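Local coordinates for LysR family transcriptional regulator (Vibrio vulnificus, PDB 5FHK), which probably acts as a LysR-type, sequence-specific DNA-binding transcription factor that regulates virulence genes, and is represented here by its regulatory domain, at residues Gly74-Ile79 and Asn176-Tyr181; Tyr15-Arg20 and Leu151-Met156. All blocks are in the same frame, centred on the assembly; numbering follows the deposited sequence.

Overall arrangement
The chain starts in strand 9-14 of the first lobe and passes through Y15-R20 into helix 18-32. After strands 38-43 and 56-60 it runs along the long strand 68-82 from one lobe to the other, and G74-I79 lies on this passage. L151-M156, at the end of strand 149-153, turns back to Y15-R20, so interaction 2 closes a loop of 130 intervening residues across the cleft. N176-Y181 then returns beside G74-I79, closing 96 residues in interaction 1. The two closures cross rather than nest. Their centres lie about 10 Å apart, and neighbouring strands 68-82 and 149-153 tie them into one sheet.

Interaction 1 (Gly74-Ile79 and Asn176-Tyr181); sequences GSVKDI and NPRDIY
Strand G74-V76 and strand R178-Y181 pair antiparallel as the two connecting strands of the periplasmic-binding-protein-like fold, the hinge between the two lobes of a LysR regulatory domain. V76 and R178 form the hydrogen-bonded pair: V76 N donates to R178 O at 3.0 Å, and R178 N returns a more bent bond to V76 O. The tight packing lies on the face carrying V76, R178 and I180. There V76 CG1 rests 3.5 Å from R178 CG, the two side chains lying alongside each other and pointing the same way, while I180 CD1 reaches across to S75 CA at 3.7 Å. V60 of strand 56-60 borders R178 and I180 on this face. The face with S75 and D179 is looser and more exposed; its main side-chain approach is D179 OD1 to S75 CB, 3.2 Å. P177 flanks the strand end beside K77, whose long chain leads away from the contact. Beyond the paired strands, the extended R178 chain, with CG between the backbone N and the carbonyl carbon (chi1 32°), brings the guanidinium to D78, where P153 and L110 also touch both residues. The side-on grip is twisted, the planes 50° apart, and restrains the carboxylate's rotation: R178 NE makes a bent 3.0 Å bond to D78 OD2, on its syn lone pair, and R178 NH2 a nearly straight 2.8 Å bond to D78 OD1, in the guanidinium plane.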
ATOM      1  N   GLY A  74     -20.751  -1.572  -0.356  1.00 20.47           N
ATOM      2  CA  GLY A  74     -20.057  -2.512   0.507  1.00 23.17           C
ATOM      3  C   GLY A  74     -19.865  -1.949   1.891  1.00 23.54           C
ATOM      4  O   GLY A  74     -20.165  -0.786   2.172  1.00 22.83           O
ATOM      5  N   SER A  75     -19.357  -2.811   2.766  1.00 24.99           N
ATOM      6  CA  SER A  75     -19.106  -2.387   4.125  1.00 28.88           C
ATOM      7  C   SER A  75     -17.978  -3.219   4.711  1.00 26.46           C
ATOM      8  O   SER A  75     -17.690  -4.338   4.274  1.00 26.84           O
ATOM      9  CB  SER A  75     -20.372  -2.466   4.980  1.00 33.38           C
ATOM     10  OG  SER A  75     -20.829  -3.791   5.068  1.00 37.60           O
ATOM     11  N   VAL A  76     -17.319  -2.635   5.681  1.00 26.40           N
ATOM     12  CA  VAL A  76     -16.195  -3.256   6.349  1.00 29.40           C
ATOM     13  C   VAL A  76     -16.405  -3.104   7.846  1.00 31.52           C
ATOM     14  O   VAL A  76     -17.055  -2.160   8.309  1.00 34.54           O
ATOM     15  CB  VAL A  76     -14.861  -2.621   5.884  1.00 31.67           C
ATOM     16  CG1 VAL A  76     -14.639  -1.272   6.523  1.00 34.62           C
ATOM     17  CG2 VAL A  76     -13.718  -3.525   6.184  1.00 33.69           C
ATOM     18  N   LYS A  77     -15.872  -4.050   8.608  1.00 34.77           N
ATOM     19  CA  LYS A  77     -15.901  -3.968  10.060  1.00 38.04           C
ATOM     20  C   LYS A  77     -14.527  -4.331  10.607  1.00 35.33           C
ATOM     21  O   LYS A  77     -13.956  -5.355  10.229  1.00 33.23           O
ATOM     22  CB  LYS A  77     -16.975  -4.887  10.651  1.00 42.04           C
ATOM     23  CG  LYS A  77     -16.978  -4.899  12.172  1.00 45.72           C
ATOM     24  CD  LYS A  77     -18.105  -5.760  12.730  1.00 48.64           C
ATOM     25  CE  LYS A  77     -17.573  -6.983  13.442  1.00 51.84           C
ATOM     26  NZ  LYS A  77     -17.639  -8.170  12.554  1.00 53.42           N
ATOM     27  N   ASP A  78     -14.010  -3.499  11.500  1.00 27.15           N
ATOM     28  CA  ASP A  78     -12.689  -3.706  12.070  1.00 25.29           C
ATOM     29  C   ASP A  78     -12.767  -4.574  13.322  1.00 24.70           C
ATOM     30  O   ASP A  78     -13.650  -4.394  14.163  1.00 26.22           O
ATOM     31  CB  ASP A  78     -12.046  -2.362  12.390  1.00 24.59           C
ATOM     32  CG  ASP A  78     -12.228  -1.347  11.263  1.00 27.19           C
ATOM     33  OD1 ASP A  78     -11.941  -1.684  10.091  1.00 26.33           O
ATOM     34  OD2 ASP A  78     -12.704  -0.225  11.544  1.00 29.67           O
ATOM     35  N   ILE A  79     -11.824  -5.515  13.434  1.00 25.08           N
ATOM     36  CA  ILE A  79     -11.806  -6.508  14.498  1.00 23.84           C
ATOM     37  C   ILE A  79     -10.385  -6.620  15.022  1.00 25.49           C
ATOM     38  O   ILE A  79      -9.413  -6.323  14.323  1.00 27.50           O
ATOM     39  CB  ILE A  79     -12.287  -7.891  14.023  1.00 22.05           C
ATOM     40  CG1 ILE A  79     -11.339  -8.418  12.954  1.00 21.52           C
ATOM     41  CG2 ILE A  79     -13.720  -7.810  13.429  1.00 19.01           C
ATOM     42  CD1 ILE A  79     -11.771  -9.739  12.404  1.00 24.71           C
ATOM     43  N   ASN A 176     -17.537  -0.169  15.115  1.00 39.02           N
ATOM     44  CA  ASN A 176     -18.766  -0.146  14.342  1.00 38.73           C
ATOM     45  C   ASN A 176     -18.438  -0.171  12.851  1.00 35.57           C
ATOM     46  O   ASN A 176     -17.406   0.354  12.424  1.00 33.12           O
ATOM     47  CB  ASN A 176     -19.595   1.087  14.685  1.00 43.15           C
ATOM     48  CG  ASN A 176     -20.501   0.863  15.896  1.00 47.60           C
ATOM     49  OD1 ASN A 176     -21.139  -0.191  16.025  1.00 51.24           O
ATOM     50  ND2 ASN A 176     -20.554   1.849  16.791  1.00 47.31           N
ATOM     51  N   PRO A 177     -19.287  -0.800  12.045  1.00 38.97           N
ATOM     52  CA  PRO A 177     -18.992  -0.908  10.613  1.00 38.56           C
ATOM     53  C   PRO A 177     -18.972   0.459   9.960  1.00 35.86           C
ATOM     54  O   PRO A 177     -19.708   1.369  10.343  1.00 32.55           O
ATOM     55  CB  PRO A 177     -20.145  -1.762  10.065  1.00 39.93           C
ATOM     56  CG  PRO A 177     -20.738  -2.423  11.263  1.00 42.44           C
ATOM     57  CD  PRO A 177     -20.564  -1.444  12.389  1.00 41.34           C
ATOM     58  N   ARG A 178     -18.110   0.595   8.972  1.00 36.67           N
ATOM     59  CA  ARG A 178     -18.112   1.753   8.102  1.00 38.81           C
ATOM     60  C   ARG A 178     -18.476   1.288   6.698  1.00 39.56           C
ATOM     61  O   ARG A 178     -18.051   0.215   6.255  1.00 41.68           O
ATOM     62  CB  ARG A 178     -16.753   2.479   8.142  1.00 39.44           C
ATOM     63  CG  ARG A 178     -15.557   1.580   8.378  1.00 37.80           C
ATOM     64  CD  ARG A 178     -14.277   2.300   8.899  1.00 38.42           C
ATOM     65  NE  ARG A 178     -13.188   1.321   8.976  1.00 41.54           N
ATOM     66  CZ  ARG A 178     -12.018   1.404   8.334  1.00 42.29           C
ATOM     67  NH1 ARG A 178     -11.700   2.469   7.596  1.00 42.29           N
ATOM     68  NH2 ARG A 178     -11.135   0.427   8.464  1.00 39.70           N
ATOM     69  N   ASP A 179     -19.299   2.073   6.014  1.00 41.29           N
ATOM     70  CA  ASP A 179     -19.746   1.694   4.684  1.00 39.45           C
ATOM     71  C   ASP A 179     -18.841   2.294   3.624  1.00 36.16           C
ATOM     72  O   ASP A 179     -18.113   3.262   3.856  1.00 36.66           O
ATOM     73  CB  ASP A 179     -21.186   2.134   4.464  1.00 44.74           C
ATOM     74  CG  ASP A 179     -22.153   1.376   5.340  1.00 49.32           C
ATOM     75  OD1 ASP A 179     -21.784   0.270   5.799  1.00 50.86           O
ATOM     76  OD2 ASP A 179     -23.274   1.881   5.562  1.00 50.35           O
ATOM     77  N   ILE A 180     -18.873   1.690   2.446  1.00 30.39           N
ATOM     78  CA  ILE A 180     -18.159   2.213   1.301  1.00 27.72           C
ATOM     79  C   ILE A 180     -19.196   2.680   0.294  1.00 29.04           C
ATOM     80  O   ILE A 180     -20.140   1.952  -0.031  1.00 28.47           O
ATOM     81  CB  ILE A 180     -17.199   1.173   0.703  1.00 24.01           C
ATOM     82  CG1 ILE A 180     -16.078   0.840   1.708  1.00 23.72           C
ATOM     83  CG2 ILE A 180     -16.573   1.723  -0.545  1.00 20.76           C
ATOM     84  CD1 ILE A 180     -16.445  -0.231   2.696  1.00 25.15           C
ATOM     85  N   TYR A 181     -19.039   3.899  -0.178  1.00 29.94           N
ATOM     86  CA  TYR A 181     -19.996   4.462  -1.103  1.00 27.77           C
ATOM     87  C   TYR A 181     -19.316   4.709  -2.430  1.00 25.08           C
ATOM     88  O   TYR A 181     -18.088   4.815  -2.516  1.00 22.39           O
ATOM     89  CB  TYR A 181     -20.587   5.767  -0.580  1.00 29.21           C
ATOM     90  CG  TYR A 181     -21.479   5.593   0.616  1.00 31.93           C
ATOM     91  CD1 TYR A 181     -20.940   5.471   1.882  1.00 29.65           C
ATOM     92  CD2 TYR A 181     -22.865   5.553   0.478  1.00 34.37           C
ATOM     93  CE1 TYR A 181     -21.742   5.310   2.972  1.00 32.29           C
ATOM     94  CE2 TYR A 181     -23.683   5.392   1.579  1.00 35.66           C
ATOM     95  CZ  TYR A 181     -23.114   5.274   2.821  1.00 35.89           C
ATOM     96  OH  TYR A 181     -23.900   5.112   3.943  1.00 38.46           O
TER

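Interaction 2 (Tyr15-Arg20 and Leu151-Met156)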
ATOM      1  N   TYR A  15      -7.747   4.545   1.024  1.00 26.89           N
ATOM      2  CA  TYR A  15      -6.321   4.204   1.021  1.00 30.56           C
ATOM      3  C   TYR A  15      -6.070   2.702   1.231  1.00 31.79           C
ATOM      4  O   TYR A  15      -5.511   2.018   0.357  1.00 35.98           O
ATOM      5  CB  TYR A  15      -5.584   5.034   2.067  1.00 33.76           C
ATOM      6  CG  TYR A  15      -4.110   4.740   2.051  1.00 40.72           C
ATOM      7  CD1 TYR A  15      -3.440   4.563   0.846  1.00 45.22           C
ATOM      8  CD2 TYR A  15      -3.394   4.578   3.229  1.00 43.23           C
ATOM      9  CE1 TYR A  15      -2.090   4.259   0.812  1.00 48.80           C
ATOM     10  CE2 TYR A  15      -2.050   4.273   3.202  1.00 47.15           C
ATOM     11  CZ  TYR A  15      -1.404   4.117   1.988  1.00 51.14           C
ATOM     12  OH  TYR A  15      -0.063   3.812   1.949  1.00 56.26           O
ATOM     13  N   ASN A  16      -6.494   2.163   2.364  1.00 26.49           N
ATOM     14  CA  ASN A  16      -6.075   0.806   2.726  1.00 26.49           C
ATOM     15  C   ASN A  16      -6.846  -0.309   2.035  1.00 26.99           C
ATOM     16  O   ASN A  16      -6.391  -1.460   2.078  1.00 27.51           O
ATOM     17  CB  ASN A  16      -6.217   0.599   4.218  1.00 27.35           C
ATOM     18  CG  ASN A  16      -5.223   1.389   4.991  1.00 31.39           C
ATOM     19  OD1 ASN A  16      -4.022   1.172   4.868  1.00 33.44           O
ATOM     20  ND2 ASN A  16      -5.708   2.306   5.817  1.00 34.38           N
ATOM     21  N   LEU A  17      -7.984  -0.009   1.404  1.00 24.50           N
ATOM     22  CA  LEU A  17      -8.919  -1.028   0.955  1.00 24.82           C
ATOM     23  C   LEU A  17      -8.928  -1.205  -0.546  1.00 24.36           C
ATOM     24  O   LEU A  17      -9.618  -2.100  -1.043  1.00 22.96           O
ATOM     25  CB  LEU A  17     -10.345  -0.672   1.405  1.00 25.28           C
ATOM     26  CG  LEU A  17     -10.586  -0.406   2.889  1.00 25.05           C
ATOM     27  CD1 LEU A  17     -12.031   0.036   3.088  1.00 24.12           C
ATOM     28  CD2 LEU A  17     -10.324  -1.659   3.688  1.00 26.68           C
ATOM     29  N   THR A  18      -8.205  -0.366  -1.281  1.00 25.70           N
ATOM     30  CA  THR A  18      -8.338  -0.339  -2.734  1.00 17.02           C
ATOM     31  C   THR A  18      -7.970  -1.672  -3.354  1.00 16.45           C
ATOM     32  O   THR A  18      -8.700  -2.195  -4.203  1.00 16.42           O
ATOM     33  CB  THR A  18      -7.466   0.763  -3.316  1.00 18.69           C
ATOM     34  OG1 THR A  18      -8.081   2.027  -3.052  1.00 18.14           O
ATOM     35  CG2 THR A  18      -7.285   0.573  -4.820  1.00 19.99           C
ATOM     36  N   LYS A  19      -6.844  -2.242  -2.936  1.00 18.13           N
ATOM     37  CA  LYS A  19      -6.372  -3.477  -3.540  1.00 18.99           C
ATOM     38  C   LYS A  19      -7.410  -4.590  -3.396  1.00 18.42           C
ATOM     39  O   LYS A  19      -7.778  -5.234  -4.379  1.00 20.78           O
ATOM     40  CB  LYS A  19      -5.026  -3.869  -2.924  1.00 20.38           C
ATOM     41  CG  LYS A  19      -4.553  -5.218  -3.363  1.00 26.01           C
ATOM     42  CD  LYS A  19      -3.811  -5.156  -4.667  1.00 29.90           C
ATOM     43  CE  LYS A  19      -3.312  -6.548  -5.016  1.00 33.06           C
ATOM     44  NZ  LYS A  19      -4.459  -7.508  -5.114  1.00 34.10           N
ATOM     45  N   ARG A  20      -7.965  -4.755  -2.192  1.00 20.83           N
ATOM     46  CA  ARG A  20      -8.871  -5.862  -1.872  1.00 22.50           C
ATOM     47  C   ARG A  20     -10.272  -5.633  -2.426  1.00 24.20           C
ATOM     48  O   ARG A  20     -10.863  -6.527  -3.037  1.00 26.34           O
ATOM     49  CB  ARG A  20      -8.952  -6.041  -0.354  1.00 28.50           C
ATOM     50  CG  ARG A  20      -7.800  -6.768   0.297  1.00 35.80           C
ATOM     51  CD  ARG A  20      -7.924  -8.269   0.060  1.00 42.26           C
ATOM     52  NE  ARG A  20      -6.663  -8.937   0.361  1.00 46.07           N
ATOM     53  CZ  ARG A  20      -6.457  -9.700   1.428  1.00 47.09           C
ATOM     54  NH1 ARG A  20      -7.442  -9.910   2.292  1.00 45.16           N
ATOM     55  NH2 ARG A  20      -5.262 -10.250   1.632  1.00 49.33           N
ATOM     56  N   LEU A 151      -5.862  -3.661  15.348  1.00 23.66           N
ATOM     57  CA  LEU A 151      -7.236  -3.543  14.890  1.00 20.69           C
ATOM     58  C   LEU A 151      -7.203  -3.366  13.380  1.00 16.76           C
ATOM     59  O   LEU A 151      -6.476  -2.513  12.863  1.00 16.95           O
ATOM     60  CB  LEU A 151      -7.946  -2.372  15.548  1.00 22.14           C
ATOM     61  CG  LEU A 151      -9.375  -2.206  15.026  1.00 24.05           C
ATOM     62  CD1 LEU A 151     -10.233  -3.238  15.686  1.00 22.35           C
ATOM     63  CD2 LEU A 151      -9.916  -0.809  15.360  1.00 26.19           C
ATOM     64  N   MET A 152      -7.985  -4.173  12.680  1.00 17.88           N
ATOM     65  CA  MET A 152      -7.758  -4.312  11.260  1.00 19.05           C
ATOM     66  C   MET A 152      -9.096  -4.515  10.563  1.00 23.09           C
ATOM     67  O   MET A 152      -9.962  -5.234  11.098  1.00 24.81           O
ATOM     68  CB  MET A 152      -6.824  -5.497  11.008  1.00 19.08           C
ATOM     69  CG  MET A 152      -6.354  -5.698   9.599  1.00 22.96           C
ATOM     70  SD  MET A 152      -5.027  -4.591   9.130  1.00 26.97           S
ATOM     71  CE  MET A 152      -3.879  -4.815  10.475  1.00 22.29           C
ATOM     72  N   PRO A 153      -9.304  -3.902   9.395  1.00 22.62           N
ATOM     73  CA  PRO A 153     -10.544  -4.153   8.646  1.00 23.79           C
ATOM     74  C   PRO A 153     -10.642  -5.618   8.252  1.00 26.01           C
ATOM     75  O   PRO A 153      -9.728  -6.163   7.624  1.00 29.26           O
ATOM     76  CB  PRO A 153     -10.414  -3.247   7.411  1.00 21.39           C
ATOM     77  CG  PRO A 153      -9.308  -2.282   7.717  1.00 23.87           C
ATOM     78  CD  PRO A 153      -8.376  -3.045   8.643  1.00 23.96           C
ATOM     79  N   ASP A 154     -11.783  -6.240   8.583  1.00 25.19           N
ATOM     80  CA  ASP A 154     -11.929  -7.694   8.447  1.00 27.68           C
ATOM     81  C   ASP A 154     -11.645  -8.183   7.029  1.00 24.71           C
ATOM     82  O   ASP A 154     -11.039  -9.249   6.853  1.00 24.55           O
ATOM     83  CB  ASP A 154     -13.328  -8.150   8.885  1.00 31.76           C
ATOM     84  CG  ASP A 154     -14.454  -7.446   8.127  1.00 35.71           C
ATOM     85  OD1 ASP A 154     -14.171  -6.617   7.228  1.00 34.70           O
ATOM     86  OD2 ASP A 154     -15.635  -7.727   8.447  1.00 38.03           O
ATOM     87  N   VAL A 155     -12.059  -7.422   6.008  1.00 25.98           N
ATOM     88  CA  VAL A 155     -11.812  -7.827   4.620  1.00 27.50           C
ATOM     89  C   VAL A 155     -10.323  -8.017   4.333  1.00 27.11           C
ATOM     90  O   VAL A 155      -9.952  -8.812   3.463  1.00 32.78           O
ATOM     91  CB  VAL A 155     -12.444  -6.815   3.643  1.00 31.83           C
ATOM     92  CG1 VAL A 155     -11.680  -5.495   3.646  1.00 32.88           C
ATOM     93  CG2 VAL A 155     -12.503  -7.403   2.243  1.00 33.02           C
ATOM     94  N   MET A 156      -9.445  -7.313   5.046  1.00 23.60           N
ATOM     95  CA  MET A 156      -8.018  -7.438   4.768  1.00 25.68           C
ATOM     96  C   MET A 156      -7.381  -8.690   5.380  1.00 25.47           C
ATOM     97  O   MET A 156      -6.250  -9.035   5.010  1.00 25.12           O
ATOM     98  CB  MET A 156      -7.271  -6.206   5.280  1.00 30.15           C
ATOM     99  CG  MET A 156      -7.355  -4.940   4.400  1.00 37.25           C
ATOM    100  SD  MET A 156      -6.354  -3.587   5.148  1.00 41.80           S
ATOM    101  CE  MET A 156      -4.761  -4.406   5.405  1.00 42.06           C
TER
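R20 NH1 donates a bent hydrogen bond to V155 O at 3.0 Å, arriving in the carbonyl plane on a lone pair and lying close to M156 O, 3.1 Å away. The R20 chain turns at chi2 (-77°) to bring its guanidinium alongside the V155-M156 backbone, and NH2 forms a salt bridge with E159, so the one group meets both the turn after strand 149-153 and the helix that follows. That turn is held within itself by M156 N bonding to P153 O. Apolar packing lies beside the polar link: L17 CD2 touches P153 CB, at 4.0 Å, and V155 CG1, at 4.1 Å, both at a slant. M156, with CG anti to its carbonyl carbon (chi1 -79°) and chi2 extended, sets SD 3.7 Å from N16 O. The N16 amide is held from the second lobe, OD1 by the L136 backbone N and ND2 by H108 O, while Y15 OH hydrogen-bonds to Y15 OH of the second subunit. The contact joins the N-terminal end of helix 18-32 in one lobe to the strand-to-helix turn of the other, across the interlobe cleft typical of the periplasmic-binding-protein-like fold, where relatives in the LysR family commonly bind their effectors.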